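Local coordinates for protein sulfite reductase [ferredoxin] (Mycobacterium tuberculosis, PDB 1ZJ8) that reduces sulfite to sulfide with electrons from ferredoxin, using a siroheme and a [4Fe-4S] cluster, probably for the biosynthesis of sulfur-containing amino acids and cofactors, at residues A516-T528 with A554-R566. Sequence-based numbering, arbitrary orientation.
Sequences AGFGRKLRQHKVT and AQWVIRAEEDDLR
A salt-bridge network of Arg520, Arg523 and Glu562 joins an edge strand of the mixed sheet in the second 4Fe-4S domain, the interrupted strand 520-528, to the C-terminal tail that follows helix 553-559. The carboxylate of Glu562 is shared between two arginines: OE2 lies 2.7 Å from NH2 of Arg520, and OE1 lies 2.9 Å from NH2 of Arg523. Neither pairing is the flat two-pronged kind, since the carboxylate plane stands 88° from the Arg520 guanidinium and 69° from that of Arg523. Arg520 reaches the tail with its chain bent at chi3, which brings NH1 to the helix. There NH1 donates to the carbonyl O of Val557 at 3.1 Å, with an N-H...O angle of 137°. Held through two different nitrogens, the guanidinium is restricted in its rotation, while Leu565 CD1 lies over one of its faces and the CG and CD methylenes run past Val557 CG1.

Next to the charged groups, the buried Leu522 crosses Leu565 at about a right angle, CD1 packing on Leu565 CB at 3.7 Å; its other methyl, CD2, lies beside the Glu562 carboxylate. From helix 532-545, Tyr535 OH hydrogen-bonds to Leu565 O and Arg538 NE to the terminal Arg566 O, tying the chain end to that helix as well. The contact is peripheral packing, away from the siroheme and the cluster. At the last residue, Arg566 CG sits over one face of the His525 imidazole, and its guanidinium turns a face to Gln524 O, which lies 3.3 Å from Arg566 CZ.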
loop_
_atom_site.group_PDB
_atom_site.type_symbol
_atom_site.label_atom_id
_atom_site.label_comp_id
_atom_site.label_asym_id
_atom_site.label_seq_id
_atom_site.Cartn_x
_atom_site.Cartn_y
_atom_site.Cartn_z
ATOM N N ALA A 516 -12.401 -13.741 -5.133
ATOM C CA ALA A 516 -11.710 -12.507 -5.477
ATOM C C ALA A 516 -11.699 -12.359 -6.991
ATOM O O ALA A 516 -11.358 -13.295 -7.716
ATOM C CB ALA A 516 -10.290 -12.521 -4.946
ATOM N N GLY A 517 -12.103 -11.189 -7.458
ATOM C CA GLY A 517 -12.101 -10.888 -8.876
ATOM C C GLY A 517 -12.037 -9.395 -9.048
ATOM O O GLY A 517 -12.349 -8.635 -8.124
ATOM N N PHE A 518 -11.636 -8.965 -10.233
ATOM C CA PHE A 518 -11.510 -7.539 -10.507
ATOM C C PHE A 518 -12.843 -6.947 -10.938
ATOM O O PHE A 518 -13.804 -7.674 -11.217
ATOM C CB PHE A 518 -10.412 -7.298 -11.526
ATOM C CG PHE A 518 -9.117 -7.919 -11.128
ATOM C CD1 PHE A 518 -8.435 -7.448 -10.010
ATOM C CD2 PHE A 518 -8.605 -9.010 -11.829
ATOM C CE1 PHE A 518 -7.246 -8.028 -9.612
ATOM C CE2 PHE A 518 -7.421 -9.605 -11.443
ATOM C CZ PHE A 518 -6.731 -9.116 -10.330
ATOM N N GLY A 519 -12.906 -5.619 -10.943
ATOM C CA GLY A 519 -14.128 -4.905 -11.298
ATOM C C GLY A 519 -14.264 -4.824 -12.803
ATOM O O GLY A 519 -13.264 -4.929 -13.516
ATOM N N ARG A 520 -15.495 -4.641 -13.285
ATOM C CA ARG A 520 -15.735 -4.522 -14.718
ATOM C C ARG A 520 -15.698 -3.056 -15.148
ATOM O O ARG A 520 -16.080 -2.152 -14.401
ATOM C CB ARG A 520 -17.017 -5.237 -15.166
ATOM C CG ARG A 520 -18.210 -5.160 -14.221
ATOM C CD ARG A 520 -19.512 -5.683 -14.874
ATOM N NE ARG A 520 -19.968 -4.843 -15.999
ATOM C CZ ARG A 520 -21.240 -4.685 -16.397
ATOM N NH1 ARG A 520 -22.256 -5.283 -15.773
ATOM N NH2 ARG A 520 -21.501 -3.896 -17.429
ATOM N N LYS A 521 -15.201 -2.848 -16.360
ATOM C CA LYS A 521 -14.944 -1.528 -16.912
ATOM C C LYS A 521 -16.162 -1.219 -17.764
ATOM O O LYS A 521 -16.787 -2.140 -18.276
ATOM C CB LYS A 521 -13.667 -1.565 -17.761
ATOM C CG LYS A 521 -12.561 -2.473 -17.172
ATOM C CD LYS A 521 -11.392 -2.704 -18.124
ATOM C CE LYS A 521 -10.540 -1.455 -18.287
ATOM N NZ LYS A 521 -9.092 -1.772 -18.287
ATOM N N LEU A 522 -16.529 0.051 -17.895
ATOM C CA LEU A 522 -17.710 0.401 -18.686
ATOM C C LEU A 522 -17.343 1.026 -20.023
ATOM O O LEU A 522 -16.300 1.676 -20.173
ATOM C CB LEU A 522 -18.697 1.270 -17.893
ATOM C CG LEU A 522 -19.526 0.516 -16.831
ATOM C CD1 LEU A 522 -20.710 1.373 -16.376
ATOM C CD2 LEU A 522 -20.019 -0.870 -17.310
ATOM N N ARG A 523 -18.254 0.832 -20.975
ATOM C CA ARG A 523 -17.977 0.952 -22.413
ATOM C C ARG A 523 -17.551 2.354 -22.854
ATOM O O ARG A 523 -16.365 2.605 -23.084
ATOM C CB ARG A 523 -19.226 0.480 -23.198
ATOM C CG ARG A 523 -19.279 0.843 -24.717
ATOM C CD ARG A 523 -20.384 0.065 -25.475
ATOM N NE ARG A 523 -21.508 -0.301 -24.597
ATOM C CZ ARG A 523 -22.378 -1.292 -24.819
ATOM N NH1 ARG A 523 -22.315 -2.051 -25.918
ATOM N NH2 ARG A 523 -23.342 -1.516 -23.929
ATOM N N GLN A 524 -18.532 3.244 -22.995
ATOM C CA GLN A 524 -18.297 4.645 -23.350
ATOM C C GLN A 524 -18.657 5.382 -22.071
ATOM O O GLN A 524 -19.817 5.773 -21.873
ATOM C CB GLN A 524 -19.170 5.118 -24.539
ATOM C CG GLN A 524 -19.117 6.656 -24.814
ATOM C CD GLN A 524 -20.376 7.227 -25.509
ATOM O OE1 GLN A 524 -20.887 6.649 -26.478
ATOM N NE2 GLN A 524 -20.852 8.383 -25.027
ATOM N N HIS A 525 -17.659 5.514 -21.193
ATOM C CA HIS A 525 -17.853 6.062 -19.853
ATOM C C HIS A 525 -16.660 6.886 -19.378
ATOM O O HIS A 525 -15.529 6.401 -19.303
ATOM C CB HIS A 525 -18.108 4.915 -18.874
ATOM C CG HIS A 525 -18.931 5.298 -17.688
ATOM N ND1 HIS A 525 -19.670 6.463 -17.635
ATOM C CD2 HIS A 525 -19.172 4.646 -16.524
ATOM C CE1 HIS A 525 -20.310 6.524 -16.480
ATOM N NE2 HIS A 525 -20.025 5.433 -15.789
ATOM N N LYS A 526 -16.930 8.152 -19.086
ATOM C CA LYS A 526 -15.968 9.033 -18.458
ATOM C C LYS A 526 -16.742 9.796 -17.385
ATOM O O LYS A 526 -17.869 10.225 -17.626
ATOM C CB LYS A 526 -15.347 9.998 -19.486
ATOM C CG LYS A 526 -14.397 9.348 -20.533
ATOM C CD LYS A 526 -14.278 10.236 -21.808
ATOM C CE LYS A 526 -13.131 9.811 -22.750
ATOM N NZ LYS A 526 -12.639 10.902 -23.668
ATOM N N VAL A 527 -16.155 9.924 -16.196
ATOM C CA VAL A 527 -16.750 10.718 -15.111
ATOM C C VAL A 527 -15.782 11.843 -14.771
ATOM O O VAL A 527 -14.636 11.588 -14.388
ATOM C CB VAL A 527 -17.038 9.874 -13.835
ATOM C CG1 VAL A 527 -17.522 10.772 -12.696
ATOM C CG2 VAL A 527 -18.069 8.789 -14.120
ATOM N N THR A 528 -16.228 13.083 -14.930
ATOM C CA THR A 528 -15.373 14.215 -14.626
ATOM C C THR A 528 -15.222 14.366 -13.130
ATOM O O THR A 528 -16.117 14.012 -12.361
ATOM C CB THR A 528 -15.947 15.499 -15.175
ATOM O OG1 THR A 528 -17.373 15.463 -15.042
ATOM C CG2 THR A 528 -15.565 15.663 -16.643
ATOM N N ALA A 554 -21.191 -5.788 -5.198
ATOM C CA ALA A 554 -20.439 -6.531 -6.228
ATOM C C ALA A 554 -21.282 -7.596 -6.945
ATOM O O ALA A 554 -20.999 -7.960 -8.090
ATOM C CB ALA A 554 -19.192 -7.170 -5.630
ATOM N N GLN A 555 -22.322 -8.089 -6.279
ATOM C CA GLN A 555 -23.266 -9.018 -6.897
ATOM C C GLN A 555 -24.314 -8.334 -7.780
ATOM O O GLN A 555 -24.601 -8.815 -8.864
ATOM C CB GLN A 555 -23.945 -9.872 -5.834
ATOM C CG GLN A 555 -23.010 -10.924 -5.274
ATOM C CD GLN A 555 -23.589 -11.647 -4.087
ATOM O OE1 GLN A 555 -24.815 -11.703 -3.904
ATOM N NE2 GLN A 555 -22.709 -12.202 -3.257
ATOM N N TRP A 556 -24.882 -7.221 -7.325
ATOM C CA TRP A 556 -25.864 -6.478 -8.118
ATOM C C TRP A 556 -25.269 -5.963 -9.450
ATOM O O TRP A 556 -25.970 -5.785 -10.449
ATOM C CB TRP A 556 -26.425 -5.332 -7.270
ATOM C CG TRP A 556 -27.326 -4.460 -8.017
ATOM C CD1 TRP A 556 -28.594 -4.746 -8.405
ATOM C CD2 TRP A 556 -27.027 -3.156 -8.518
ATOM N NE1 TRP A 556 -29.118 -3.692 -9.115
ATOM C CE2 TRP A 556 -28.175 -2.700 -9.200
ATOM C CE3 TRP A 556 -25.904 -2.322 -8.449
ATOM C CZ2 TRP A 556 -28.237 -1.437 -9.815
ATOM C CZ3 TRP A 556 -25.959 -1.070 -9.060
ATOM C CH2 TRP A 556 -27.120 -0.641 -9.737
ATOM N N VAL A 557 -23.959 -5.759 -9.449
ATOM C CA VAL A 557 -23.208 -5.300 -10.604
ATOM C C VAL A 557 -23.132 -6.381 -11.704
ATOM O O VAL A 557 -22.843 -6.079 -12.868
ATOM C CB VAL A 557 -21.789 -4.848 -10.120
ATOM C CG1 VAL A 557 -20.848 -4.571 -11.255
ATOM C CG2 VAL A 557 -21.912 -3.618 -9.258
ATOM N N ILE A 558 -23.413 -7.635 -11.355
ATOM C CA ILE A 558 -23.497 -8.679 -12.370
ATOM C C ILE A 558 -24.649 -8.401 -13.352
ATOM O O ILE A 558 -24.468 -8.537 -14.561
ATOM C CB ILE A 558 -23.614 -10.113 -11.757
ATOM C CG1 ILE A 558 -25.021 -10.342 -11.118
ATOM C CG2 ILE A 558 -22.387 -10.382 -10.844
ATOM C CD1 ILE A 558 -25.105 -11.436 -9.982
ATOM N N ARG A 559 -25.802 -7.956 -12.850
ATOM C CA ARG A 559 -27.037 -8.055 -13.625
ATOM C C ARG A 559 -27.728 -6.753 -14.054
ATOM O O ARG A 559 -28.329 -6.712 -15.127
ATOM C CB ARG A 559 -28.029 -8.943 -12.873
ATOM C CG ARG A 559 -28.369 -8.474 -11.474
ATOM C CD ARG A 559 -29.787 -8.851 -11.157
ATOM N NE ARG A 559 -30.275 -8.220 -9.941
ATOM C CZ ARG A 559 -30.098 -8.693 -8.709
ATOM N NH1 ARG A 559 -29.411 -9.818 -8.502
ATOM N NH2 ARG A 559 -30.611 -8.020 -7.677
ATOM N N ALA A 560 -27.677 -5.702 -13.246
ATOM C CA ALA A 560 -28.418 -4.491 -13.603
ATOM C C ALA A 560 -28.034 -3.987 -15.004
ATOM O O ALA A 560 -26.921 -4.211 -15.478
ATOM C CB ALA A 560 -28.211 -3.415 -12.559
ATOM N N GLU A 561 -28.969 -3.323 -15.668
ATOM C CA GLU A 561 -28.722 -2.841 -17.021
ATOM C C GLU A 561 -27.562 -1.845 -17.016
ATOM O O GLU A 561 -27.315 -1.171 -16.023
ATOM C CB GLU A 561 -29.987 -2.208 -17.594
ATOM C CG GLU A 561 -31.186 -3.163 -17.669
ATOM C CD GLU A 561 -32.525 -2.430 -17.710
ATOM O OE1 GLU A 561 -32.675 -1.388 -17.024
ATOM O OE2 GLU A 561 -33.435 -2.905 -18.430
ATOM N N GLU A 562 -26.846 -1.767 -18.129
ATOM C CA GLU A 562 -25.709 -0.857 -18.255
ATOM C C GLU A 562 -26.080 0.609 -18.070
ATOM O O GLU A 562 -25.214 1.422 -17.767
ATOM C CB GLU A 562 -25.049 -1.038 -19.625
ATOM C CG GLU A 562 -23.529 -1.120 -19.583
ATOM C CD GLU A 562 -23.000 -2.339 -20.321
ATOM O OE1 GLU A 562 -23.647 -2.783 -21.303
ATOM O OE2 GLU A 562 -21.941 -2.868 -19.916
ATOM N N ASP A 563 -27.351 0.947 -18.278
ATOM C CA ASP A 563 -27.841 2.308 -18.014
ATOM C C ASP A 563 -27.830 2.602 -16.521
ATOM O O ASP A 563 -27.503 3.715 -16.111
ATOM C CB ASP A 563 -29.287 2.517 -18.489
ATOM C CG ASP A 563 -29.516 2.052 -19.902
ATOM O OD1 ASP A 563 -29.414 0.821 -20.141
ATOM O OD2 ASP A 563 -29.820 2.915 -20.760
ATOM N N ASP A 564 -28.195 1.609 -15.714
ATOM C CA ASP A 564 -28.218 1.770 -14.256
ATOM C C ASP A 564 -26.833 1.933 -13.605
ATOM O O ASP A 564 -26.743 2.165 -12.395
ATOM C CB ASP A 564 -28.923 0.580 -13.591
ATOM C CG ASP A 564 -30.425 0.582 -13.801
ATOM O OD1 ASP A 564 -30.954 1.460 -14.522
ATOM O OD2 ASP A 564 -31.079 -0.311 -13.221
ATOM N N LEU A 565 -25.764 1.801 -14.389
ATOM C CA LEU A 565 -24.399 1.862 -13.873
ATOM C C LEU A 565 -23.594 3.063 -14.417
ATOM O O LEU A 565 -22.378 3.118 -14.236
ATOM C CB LEU A 565 -23.648 0.553 -14.199
ATOM C CG LEU A 565 -24.201 -0.815 -13.747
ATOM C CD1 LEU A 565 -23.324 -1.924 -14.303
ATOM C CD2 LEU A 565 -24.310 -0.972 -12.223
ATOM N N ARG A 566 -24.261 4.027 -15.056
ATOM C CA ARG A 566 -23.564 5.137 -15.717
ATOM C C ARG A 566 -23.668 6.458 -14.973
ATOM O O ARG A 566 -24.735 6.819 -14.509
ATOM C CB ARG A 566 -24.100 5.309 -17.127
ATOM C CG ARG A 566 -23.627 4.215 -18.034
ATOM C CD ARG A 566 -23.923 4.499 -19.482
ATOM N NE ARG A 566 -22.867 3.927 -20.296
ATOM C CZ ARG A 566 -22.682 4.170 -21.589
ATOM N NH1 ARG A 566 -23.504 4.973 -22.271
ATOM N NH2 ARG A 566 -21.662 3.584 -22.202
#